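PDB 2GAS: isoflavone reductase from Medicago sativa, which catalyses the NADPH-dependent reduction of 2'-hydroxyisoflavones to chiral isoflavanones, a late step in the biosynthesis of the alfalfa phytoalexin medicarpin. Local coordinates for residues A[193-204]-A[287-297]; A[145-153]-A[207-215]. All blocks are in the same frame, centred on the assembly; numbering follows the deposited sequence.

Contact 1: residues A[193-204]-A[287-297]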
loop_
_atom_site.group_PDB
_atom_site.type_symbol
_atom_site.label_atom_id
_atom_site.label_comp_id
_atom_site.label_asym_id
_atom_site.label_seq_id
_atom_site.Cartn_x
_atom_site.Cartn_y
_atom_site.Cartn_z
ATOM N N ASP A 193 -5.775 -5.452 -6.704
ATOM C CA ASP A 193 -4.576 -6.089 -7.227
ATOM C C ASP A 193 -3.452 -6.124 -6.198
ATOM O O ASP A 193 -2.654 -7.059 -6.181
ATOM C CB ASP A 193 -4.113 -5.388 -8.507
ATOM C CG ASP A 193 -4.982 -5.734 -9.709
ATOM O OD1 ASP A 193 -4.819 -5.082 -10.761
ATOM O OD2 ASP A 193 -5.824 -6.661 -9.605
ATOM N N VAL A 194 -3.372 -5.107 -5.344
ATOM C CA VAL A 194 -2.346 -5.129 -4.314
ATOM C C VAL A 194 -2.640 -6.329 -3.415
ATOM O O VAL A 194 -1.723 -7.007 -2.949
ATOM C CB VAL A 194 -2.338 -3.824 -3.499
ATOM C CG1 VAL A 194 -1.449 -3.971 -2.264
ATOM C CG2 VAL A 194 -1.806 -2.695 -4.377
ATOM N N GLY A 195 -3.920 -6.606 -3.183
ATOM C CA GLY A 195 -4.259 -7.757 -2.365
ATOM C C GLY A 195 -3.739 -9.024 -3.027
ATOM O O GLY A 195 -3.095 -9.870 -2.407
ATOM N N THR A 196 -4.006 -9.151 -4.318
ATOM C CA THR A 196 -3.562 -10.323 -5.053
ATOM C C THR A 196 -2.050 -10.522 -5.023
ATOM O O THR A 196 -1.573 -11.621 -4.740
ATOM C CB THR A 196 -4.063 -10.252 -6.496
ATOM O OG1 THR A 196 -5.495 -10.161 -6.479
ATOM C CG2 THR A 196 -3.646 -11.496 -7.275
ATOM N N PHE A 197 -1.294 -9.463 -5.300
ATOM C CA PHE A 197 0.160 -9.564 -5.292
ATOM C C PHE A 197 0.734 -9.801 -3.899
ATOM O O PHE A 197 1.768 -10.452 -3.746
ATOM C CB PHE A 197 0.785 -8.304 -5.897
ATOM C CG PHE A 197 0.713 -8.262 -7.396
ATOM C CD1 PHE A 197 -0.139 -7.375 -8.044
ATOM C CD2 PHE A 197 1.495 -9.124 -8.159
ATOM C CE1 PHE A 197 -0.211 -7.350 -9.429
ATOM C CE2 PHE A 197 1.431 -9.107 -9.546
ATOM C CZ PHE A 197 0.578 -8.220 -10.182
ATOM N N THR A 198 0.074 -9.270 -2.877
ATOM C CA THR A 198 0.557 -9.463 -1.517
ATOM C C THR A 198 0.475 -10.938 -1.147
ATOM O O THR A 198 1.398 -11.489 -0.544
ATOM C CB THR A 198 -0.265 -8.639 -0.507
ATOM O OG1 THR A 198 -0.124 -7.247 -0.808
ATOM C CG2 THR A 198 0.218 -8.886 0.915
ATOM N N ILE A 199 -0.627 -11.582 -1.518
ATOM C CA ILE A 199 -0.801 -12.993 -1.204
ATOM C C ILE A 199 0.118 -13.849 -2.077
ATOM O O ILE A 199 0.642 -14.862 -1.621
ATOM C CB ILE A 199 -2.286 -13.420 -1.355
ATOM C CG1 ILE A 199 -3.128 -12.795 -0.232
ATOM C CG2 ILE A 199 -2.410 -14.939 -1.270
ATOM C CD1 ILE A 199 -3.099 -11.298 -0.169
ATOM N N ARG A 200 0.334 -13.440 -3.327
ATOM C CA ARG A 200 1.245 -14.182 -4.195
ATOM C C ARG A 200 2.621 -14.173 -3.537
ATOM O O ARG A 200 3.307 -15.191 -3.492
ATOM C CB ARG A 200 1.339 -13.530 -5.579
ATOM C CG ARG A 200 0.239 -13.930 -6.540
ATOM C CD ARG A 200 0.368 -15.398 -6.935
ATOM N NE ARG A 200 0.824 -15.570 -8.311
ATOM C CZ ARG A 200 1.922 -16.238 -8.649
ATOM N NH1 ARG A 200 2.675 -16.793 -7.710
ATOM N NH2 ARG A 200 2.263 -16.358 -9.923
ATOM N N ALA A 201 3.012 -13.013 -3.015
ATOM C CA ALA A 201 4.300 -12.870 -2.349
ATOM C C ALA A 201 4.332 -13.704 -1.066
ATOM O O ALA A 201 5.335 -14.344 -0.758
ATOM C CB ALA A 201 4.567 -11.386 -2.029
ATOM N N ALA A 202 3.223 -13.705 -0.331
ATOM C CA ALA A 202 3.152 -14.455 0.920
ATOM C C ALA A 202 3.395 -15.944 0.696
ATOM O O ALA A 202 4.080 -16.591 1.486
ATOM C CB ALA A 202 1.794 -14.239 1.572
ATOM N N ASN A 203 2.843 -16.473 -0.393
ATOM C CA ASN A 203 2.975 -17.889 -0.725
ATOM C C ASN A 203 4.231 -18.237 -1.520
ATOM O O ASN A 203 4.458 -19.404 -1.845
ATOM C CB ASN A 203 1.741 -18.358 -1.508
ATOM C CG ASN A 203 0.490 -18.393 -0.657
ATOM O OD1 ASN A 203 0.503 -18.920 0.454
ATOM N ND2 ASN A 203 -0.604 -17.840 -1.176
ATOM N N ASP A 204 5.042 -17.229 -1.823
ATOM C CA ASP A 204 6.269 -17.421 -2.592
ATOM C C ASP A 204 7.500 -17.450 -1.690
ATOM O O ASP A 204 7.905 -16.426 -1.146
ATOM C CB ASP A 204 6.394 -16.295 -3.627
ATOM C CG ASP A 204 7.687 -16.361 -4.424
ATOM O OD1 ASP A 204 8.372 -17.408 -4.393
ATOM O OD2 ASP A 204 8.014 -15.365 -5.099
ATOM N N ALA A 287 7.680 -7.697 -8.980
ATOM C CA ALA A 287 6.426 -8.432 -9.128
ATOM C C ALA A 287 6.042 -8.783 -10.562
ATOM O O ALA A 287 5.606 -9.900 -10.822
ATOM C CB ALA A 287 5.296 -7.670 -8.467
ATOM N N SER A 288 6.196 -7.845 -11.491
ATOM C CA SER A 288 5.834 -8.117 -12.878
ATOM C C SER A 288 6.675 -9.243 -13.489
ATOM O O SER A 288 6.234 -9.915 -14.422
ATOM C CB SER A 288 5.967 -6.843 -13.723
ATOM O OG SER A 288 7.296 -6.359 -13.717
ATOM N N GLU A 289 7.880 -9.451 -12.965
ATOM C CA GLU A 289 8.768 -10.497 -13.475
ATOM C C GLU A 289 8.550 -11.830 -12.769
ATOM O O GLU A 289 8.631 -12.896 -13.385
ATOM C CB GLU A 289 10.231 -10.082 -13.304
ATOM C CG GLU A 289 10.616 -8.808 -14.033
ATOM C CD GLU A 289 10.492 -8.939 -15.539
ATOM O OE1 GLU A 289 11.142 -9.840 -16.113
ATOM O OE2 GLU A 289 9.747 -8.141 -16.147
ATOM N N ALA A 290 8.275 -11.766 -11.470
ATOM C CA ALA A 290 8.067 -12.970 -10.681
ATOM C C ALA A 290 6.681 -13.567 -10.852
ATOM O O ALA A 290 6.513 -14.788 -10.807
ATOM C CB ALA A 290 8.312 -12.671 -9.203
ATOM N N TYR A 291 5.688 -12.707 -11.051
ATOM C CA TYR A 291 4.310 -13.160 -11.183
ATOM C C TYR A 291 3.642 -12.602 -12.441
ATOM O O TYR A 291 2.602 -11.943 -12.356
ATOM C CB TYR A 291 3.521 -12.722 -9.947
ATOM C CG TYR A 291 4.305 -12.846 -8.655
ATOM C CD1 TYR A 291 4.770 -14.088 -8.216
ATOM C CD2 TYR A 291 4.597 -11.721 -7.880
ATOM C CE1 TYR A 291 5.504 -14.211 -7.040
ATOM C CE2 TYR A 291 5.336 -11.834 -6.693
ATOM C CZ TYR A 291 5.784 -13.084 -6.286
ATOM O OH TYR A 291 6.518 -13.223 -5.130
ATOM N N PRO A 292 4.211 -12.885 -13.625
ATOM C CA PRO A 292 3.654 -12.393 -14.892
ATOM C C PRO A 292 2.250 -12.899 -15.220
ATOM O O PRO A 292 1.550 -12.317 -16.049
ATOM C CB PRO A 292 4.688 -12.852 -15.916
ATOM C CG PRO A 292 5.164 -14.148 -15.334
ATOM C CD PRO A 292 5.348 -13.790 -13.871
ATOM N N ASP A 293 1.836 -13.972 -14.557
ATOM C CA ASP A 293 0.518 -14.552 -14.787
ATOM C C ASP A 293 -0.626 -13.753 -14.167
ATOM O O ASP A 293 -1.785 -13.950 -14.524
ATOM C CB ASP A 293 0.489 -15.970 -14.232
ATOM C CG ASP A 293 0.802 -16.007 -12.757
ATOM O OD1 ASP A 293 -0.119 -16.256 -11.956
ATOM O OD2 ASP A 293 1.970 -15.768 -12.399
ATOM N N VAL A 294 -0.317 -12.865 -13.227
ATOM C CA VAL A 294 -1.373 -12.076 -12.602
ATOM C C VAL A 294 -1.913 -11.041 -13.590
ATOM O O VAL A 294 -1.175 -10.173 -14.052
ATOM C CB VAL A 294 -0.864 -11.365 -11.328
ATOM C CG1 VAL A 294 -1.960 -10.479 -10.747
ATOM C CG2 VAL A 294 -0.432 -12.404 -10.303
ATOM N N THR A 295 -3.196 -11.148 -13.929
ATOM C CA THR A 295 -3.810 -10.212 -14.868
ATOM C C THR A 295 -4.298 -8.975 -14.122
ATOM O O THR A 295 -5.398 -8.956 -13.572
ATOM C CB THR A 295 -4.999 -10.848 -15.608
ATOM O OG1 THR A 295 -4.614 -12.129 -16.123
ATOM C CG2 THR A 295 -5.425 -9.963 -16.775
ATOM N N TYR A 296 -3.481 -7.932 -14.127
ATOM C CA TYR A 296 -3.822 -6.711 -13.412
ATOM C C TYR A 296 -4.730 -5.747 -14.165
ATOM O O TYR A 296 -4.775 -5.742 -15.396
ATOM C CB TYR A 296 -2.539 -5.977 -13.004
ATOM C CG TYR A 296 -1.658 -5.548 -14.160
ATOM C CD1 TYR A 296 -0.684 -6.401 -14.687
ATOM C CD2 TYR A 296 -1.787 -4.278 -14.717
ATOM C CE1 TYR A 296 0.138 -5.993 -15.737
ATOM C CE2 TYR A 296 -0.974 -3.864 -15.765
ATOM C CZ TYR A 296 -0.014 -4.722 -16.269
ATOM O OH TYR A 296 0.792 -4.299 -17.294
ATOM N N THR A 297 -5.458 -4.939 -13.402
ATOM C CA THR A 297 -6.344 -3.926 -13.962
ATOM C C THR A 297 -5.457 -2.775 -14.426
ATOM O O THR A 297 -4.625 -2.279 -13.668
ATOM C CB THR A 297 -7.336 -3.406 -12.899
ATOM O OG1 THR A 297 -8.244 -4.455 -12.537
ATOM C CG2 THR A 297 -8.123 -2.220 -13.435
HETATM O O HOH W 1 -3.816 -2.590 -11.075
HETATM O O HOH W 2 -7.313 -7.173 -11.761
#

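Contact 2: residues A[145-153]-A[207-215]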
loop_
_atom_site.group_PDB
_atom_site.type_symbol
_atom_site.label_atom_id
_atom_site.label_comp_id
_atom_site.label_asym_id
_atom_site.label_seq_id
_atom_site.Cartn_x
_atom_site.Cartn_y
_atom_site.Cartn_z
ATOM N N VAL A 145 13.418 -11.338 12.195
ATOM C CA VAL A 145 12.070 -11.767 11.846
ATOM C C VAL A 145 12.051 -11.900 10.323
ATOM O O VAL A 145 12.412 -10.957 9.619
ATOM C CB VAL A 145 11.019 -10.715 12.279
ATOM C CG1 VAL A 145 9.632 -11.128 11.800
ATOM C CG2 VAL A 145 11.032 -10.562 13.796
ATOM N N PRO A 146 11.665 -13.079 9.797
ATOM C CA PRO A 146 11.622 -13.265 8.340
ATOM C C PRO A 146 10.608 -12.258 7.806
ATOM O O PRO A 146 9.487 -12.175 8.314
ATOM C CB PRO A 146 11.169 -14.715 8.186
ATOM C CG PRO A 146 10.305 -14.921 9.397
ATOM C CD PRO A 146 11.093 -14.243 10.496
ATOM N N TYR A 147 10.992 -11.508 6.781
ATOM C CA TYR A 147 10.123 -10.457 6.266
ATOM C C TYR A 147 9.949 -10.335 4.759
ATOM O O TYR A 147 10.650 -10.958 3.970
ATOM C CB TYR A 147 10.651 -9.105 6.757
ATOM C CG TYR A 147 12.050 -8.793 6.246
ATOM C CD1 TYR A 147 13.180 -9.188 6.961
ATOM C CD2 TYR A 147 12.243 -8.130 5.027
ATOM C CE1 TYR A 147 14.467 -8.927 6.486
ATOM C CE2 TYR A 147 13.532 -7.869 4.539
ATOM C CZ TYR A 147 14.635 -8.271 5.280
ATOM O OH TYR A 147 15.910 -8.015 4.825
ATOM N N THR A 148 8.972 -9.513 4.387
ATOM C CA THR A 148 8.717 -9.151 2.996
ATOM C C THR A 148 8.135 -7.743 3.059
ATOM O O THR A 148 7.175 -7.492 3.793
ATOM C CB THR A 148 7.718 -10.075 2.280
ATOM O OG1 THR A 148 8.266 -11.396 2.188
ATOM C CG2 THR A 148 7.454 -9.554 0.855
ATOM N N TYR A 149 8.746 -6.821 2.324
ATOM C CA TYR A 149 8.286 -5.434 2.281
ATOM C C TYR A 149 7.533 -5.283 0.970
ATOM O O TYR A 149 8.129 -5.361 -0.100
ATOM C CB TYR A 149 9.479 -4.476 2.304
ATOM C CG TYR A 149 10.398 -4.658 3.492
ATOM C CD1 TYR A 149 11.769 -4.458 3.362
ATOM C CD2 TYR A 149 9.895 -5.008 4.748
ATOM C CE1 TYR A 149 12.625 -4.600 4.457
ATOM C CE2 TYR A 149 10.742 -5.150 5.845
ATOM C CZ TYR A 149 12.099 -4.944 5.690
ATOM O OH TYR A 149 12.934 -5.081 6.778
ATOM N N LEU A 150 6.223 -5.074 1.057
ATOM C CA LEU A 150 5.392 -4.954 -0.140
ATOM C C LEU A 150 5.318 -3.489 -0.563
ATOM O O LEU A 150 4.594 -2.693 0.025
ATOM C CB LEU A 150 3.996 -5.517 0.150
ATOM C CG LEU A 150 3.069 -5.929 -1.005
ATOM C CD1 LEU A 150 2.742 -4.723 -1.878
ATOM C CD2 LEU A 150 3.725 -7.020 -1.828
ATOM N N CYS A 151 6.093 -3.140 -1.583
ATOM C CA CYS A 151 6.149 -1.772 -2.084
ATOM C C CYS A 151 5.301 -1.677 -3.347
ATOM O O CYS A 151 5.782 -1.920 -4.457
ATOM C CB CYS A 151 7.606 -1.401 -2.369
ATOM S SG CYS A 151 8.688 -1.688 -0.934
ATOM N N CYS A 152 4.033 -1.320 -3.162
ATOM C CA CYS A 152 3.083 -1.234 -4.273
ATOM C C CYS A 152 2.954 0.147 -4.887
ATOM O O CYS A 152 2.168 0.350 -5.812
ATOM C CB CYS A 152 1.703 -1.705 -3.812
ATOM S SG CYS A 152 1.020 -0.723 -2.451
ATOM N N HIS A 153 3.708 1.104 -4.361
ATOM C CA HIS A 153 3.670 2.460 -4.869
ATOM C C HIS A 153 2.294 3.130 -4.852
ATOM O O HIS A 153 1.620 3.101 -3.825
ATOM C CB HIS A 153 4.327 2.490 -6.254
ATOM C CG HIS A 153 5.807 2.274 -6.190
ATOM N ND1 HIS A 153 6.664 3.209 -5.651
ATOM C CD2 HIS A 153 6.565 1.187 -6.466
ATOM C CE1 HIS A 153 7.883 2.705 -5.589
ATOM N NE2 HIS A 153 7.850 1.478 -6.077
ATOM N N THR A 207 10.416 -14.704 -1.670
ATOM C CA THR A 207 10.334 -13.343 -1.144
ATOM C C THR A 207 10.884 -13.221 0.271
ATOM O O THR A 207 10.749 -12.172 0.899
ATOM C CB THR A 207 8.883 -12.812 -1.138
ATOM O OG1 THR A 207 8.090 -13.604 -0.250
ATOM C CG2 THR A 207 8.287 -12.855 -2.536
ATOM N N LEU A 208 11.511 -14.283 0.768
ATOM C CA LEU A 208 12.091 -14.268 2.110
ATOM C C LEU A 208 13.113 -13.145 2.262
ATOM O O LEU A 208 14.098 -13.087 1.520
ATOM C CB LEU A 208 12.782 -15.598 2.413
ATOM C CG LEU A 208 13.555 -15.596 3.738
ATOM C CD1 LEU A 208 12.569 -15.548 4.897
ATOM C CD2 LEU A 208 14.434 -16.824 3.832
ATOM N N ASN A 209 12.879 -12.268 3.234
ATOM C CA ASN A 209 13.769 -11.141 3.510
ATOM C C ASN A 209 14.047 -10.317 2.257
ATOM O O ASN A 209 15.179 -9.896 2.005
ATOM C CB ASN A 209 15.089 -11.639 4.121
ATOM C CG ASN A 209 14.915 -12.186 5.532
ATOM O OD1 ASN A 209 15.880 -12.622 6.166
ATOM N ND2 ASN A 209 13.691 -12.163 6.031
ATOM N N LYS A 210 12.995 -10.099 1.473
ATOM C CA LYS A 210 13.082 -9.326 0.237
ATOM C C LYS A 210 11.993 -8.260 0.191
ATOM O O LYS A 210 10.967 -8.368 0.871
ATOM C CB LYS A 210 12.882 -10.240 -0.977
ATOM C CG LYS A 210 13.969 -11.276 -1.229
ATOM C CD LYS A 210 15.071 -10.715 -2.105
ATOM C CE LYS A 210 15.891 -11.823 -2.746
ATOM N NZ LYS A 210 16.488 -12.727 -1.727
ATOM N N ALA A 211 12.233 -7.232 -0.614
ATOM C CA ALA A 211 11.252 -6.181 -0.831
ATOM C C ALA A 211 10.656 -6.554 -2.189
ATOM O O ALA A 211 11.397 -6.839 -3.135
ATOM C CB ALA A 211 11.928 -4.816 -0.912
ATOM N N VAL A 212 9.331 -6.592 -2.277
ATOM C CA VAL A 212 8.649 -6.924 -3.534
ATOM C C VAL A 212 8.114 -5.614 -4.098
ATOM O O VAL A 212 7.366 -4.899 -3.429
ATOM C CB VAL A 212 7.489 -7.918 -3.296
ATOM C CG1 VAL A 212 6.724 -8.166 -4.592
ATOM C CG2 VAL A 212 8.043 -9.226 -2.769
ATOM N N HIS A 213 8.502 -5.303 -5.330
ATOM C CA HIS A 213 8.110 -4.054 -5.971
ATOM C C HIS A 213 7.066 -4.234 -7.053
ATOM O O HIS A 213 7.218 -5.076 -7.937
ATOM C CB HIS A 213 9.348 -3.403 -6.582
ATOM C CG HIS A 213 10.495 -3.308 -5.629
ATOM N ND1 HIS A 213 10.707 -2.204 -4.830
ATOM C CD2 HIS A 213 11.444 -4.210 -5.285
ATOM C CE1 HIS A 213 11.737 -2.433 -4.035
ATOM N NE2 HIS A 213 12.201 -3.643 -4.290
ATOM N N ILE A 214 6.011 -3.429 -6.983
ATOM C CA ILE A 214 4.956 -3.497 -7.981
ATOM C C ILE A 214 5.083 -2.318 -8.945
ATOM O O ILE A 214 4.757 -1.183 -8.602
ATOM C CB ILE A 214 3.547 -3.444 -7.334
ATOM C CG1 ILE A 214 3.445 -4.450 -6.183
ATOM C CG2 ILE A 214 2.479 -3.721 -8.394
ATOM C CD1 ILE A 214 3.489 -5.884 -6.604
ATOM N N ARG A 215 5.606 -2.586 -10.135
ATOM C CA ARG A 215 5.733 -1.578 -11.188
ATOM C C ARG A 215 5.218 -2.324 -12.415
ATOM O O ARG A 215 5.991 -2.959 -13.126
ATOM C CB ARG A 215 7.193 -1.158 -11.414
ATOM C CG ARG A 215 7.709 -0.044 -10.503
ATOM C CD ARG A 215 8.561 -0.576 -9.365
ATOM N NE ARG A 215 9.761 -1.291 -9.812
ATOM C CZ ARG A 215 10.950 -0.733 -10.040
ATOM N NH1 ARG A 215 11.132 0.571 -9.876
ATOM N NH2 ARG A 215 11.976 -1.495 -10.397
HETATM O O HOH W 3 2.311 -0.014 -8.599
#

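Contact 1: residues A[193-204]-A[287-297]
R200 and Y291 lie alongside each other, their side chains running in opposite directions from helix 193-202 and from the end of the short helix 287-290. R200 can be traced outward atom by atom. Its CB sits over the middle of the Y291 ring, 4.2 Å from the centroid and only 4° off the normal, a CH-pi contact; A290 CB covers the other face. CG then passes V294 CG2. The chain bends at chi2 (-68°) and again at chi3, which turns one face of the guanidinium toward Y291 CD1, 3.5 Å from NH1, with the two planes steeply inclined. NH2 ends in a salt bridge with D293, 2.6 Å from OD2, which offers its syn lone pair close to the guanidinium plane; the second bond, to OD1, is weak.

Beyond the ring, Y291 OH donates to D204 OD2 (2.6 Å) on the anti lone pair of the carboxylate, whose plane stands almost perpendicular to the ring. Y291 is thus covered on both faces and tied at its hydroxyl. In this NmrA-type, Rossmann-like fold, the contact joins the helix leading toward strand 210-213 to the chain that follows strand 284-286, a short helix and then a type I turn from Y291 to V294.

One helical turn before R200, the F197 ring points its far end at that turn: CZ lies 3.4 Å from V294 CG1, while Y291 CD2 approaches the ring edge and A287 CB comes in obliquely. At the start of the segment, D193 OD1 accepts the backbone N-H of T297 on its syn lone pair (2.7 Å, N-H...O angle 164°). Two waters add to the grip on this carboxylate, one linking OD1 to T297 O, the other linking OD2 to T295 O and T297 OG1.

Contact 2: residues A[145-153]-A[207-215]
Y147 and N209 meet broadside where two neighbouring parallel strands, 148-151 and 210-213, begin. Together with strand 284-286 these carry on the parallel Rossmann sheet, strand 148-151 being bonded to strand 107-109 on its other side. The Y147 ring and the N209 amide are stacked with their planes 11° apart, and N209 CA stands over the ring centre, 3.5 Å from the centroid. Y149 OH covers the opposite face and is itself hydrogen-bonded to E141 of helix 126-143. Placing CG between its own backbone N and carbonyl carbon (chi1 62°) carries the Y147 ring across N209. With an alanine here the ring between N209 and the Y149 hydroxyl is gone, which would probably open a gap and leave the N209 side chain freer to turn.

T148 and L150 project from the face opposite Y149 and A211. T148 OG1 donates to T207 O (2.9 Å) from well above the carbonyl plane, and its CG2 packs obliquely on V212 CG2. On this same face L150 crosses V212, CD2 to CB, while Y149 CB and A211 CB touch on the other.

The backbone ladder binds alternate residues: Y149 N to K210 O, V212 N to Y149 O, C151 N to V212 O and I214 N to C151 O. Past the last of these bonds, I214 CG1 rests against C152 CA. R215 CD meets the H153 ring obliquely, and H153 NE2 is hydrogen-bonded to Y277 OH, while R215 forms a salt bridge with E286. A water closes the end of the ladder, donating to C152 O (2.8 Å) and to I214 O (2.7 Å).

The centres of contacts 1 and 2 lie 11 Å apart, and their segments alternate along the chain in the order 145-153, 193-204, 207-215, 287-297. The two contacts touch directly. A201 O of contact 1 is 2.9 Å from T207 OG1 of contact 2, a probable hydrogen bond, and K107 NZ also binds this hydroxyl. A287 N makes a probable hydrogen bond to H213 O (2.9 Å), so segment 287-297 begins where strand 284-286 leaves the sheet. Both lie near the inferred NADP(+) site: the side chains of D193 and C152 are about 10 and 7 Å from that of I14, and the side chain of Y149 is about 3 Å from that of R137, which probably binds the cofactor.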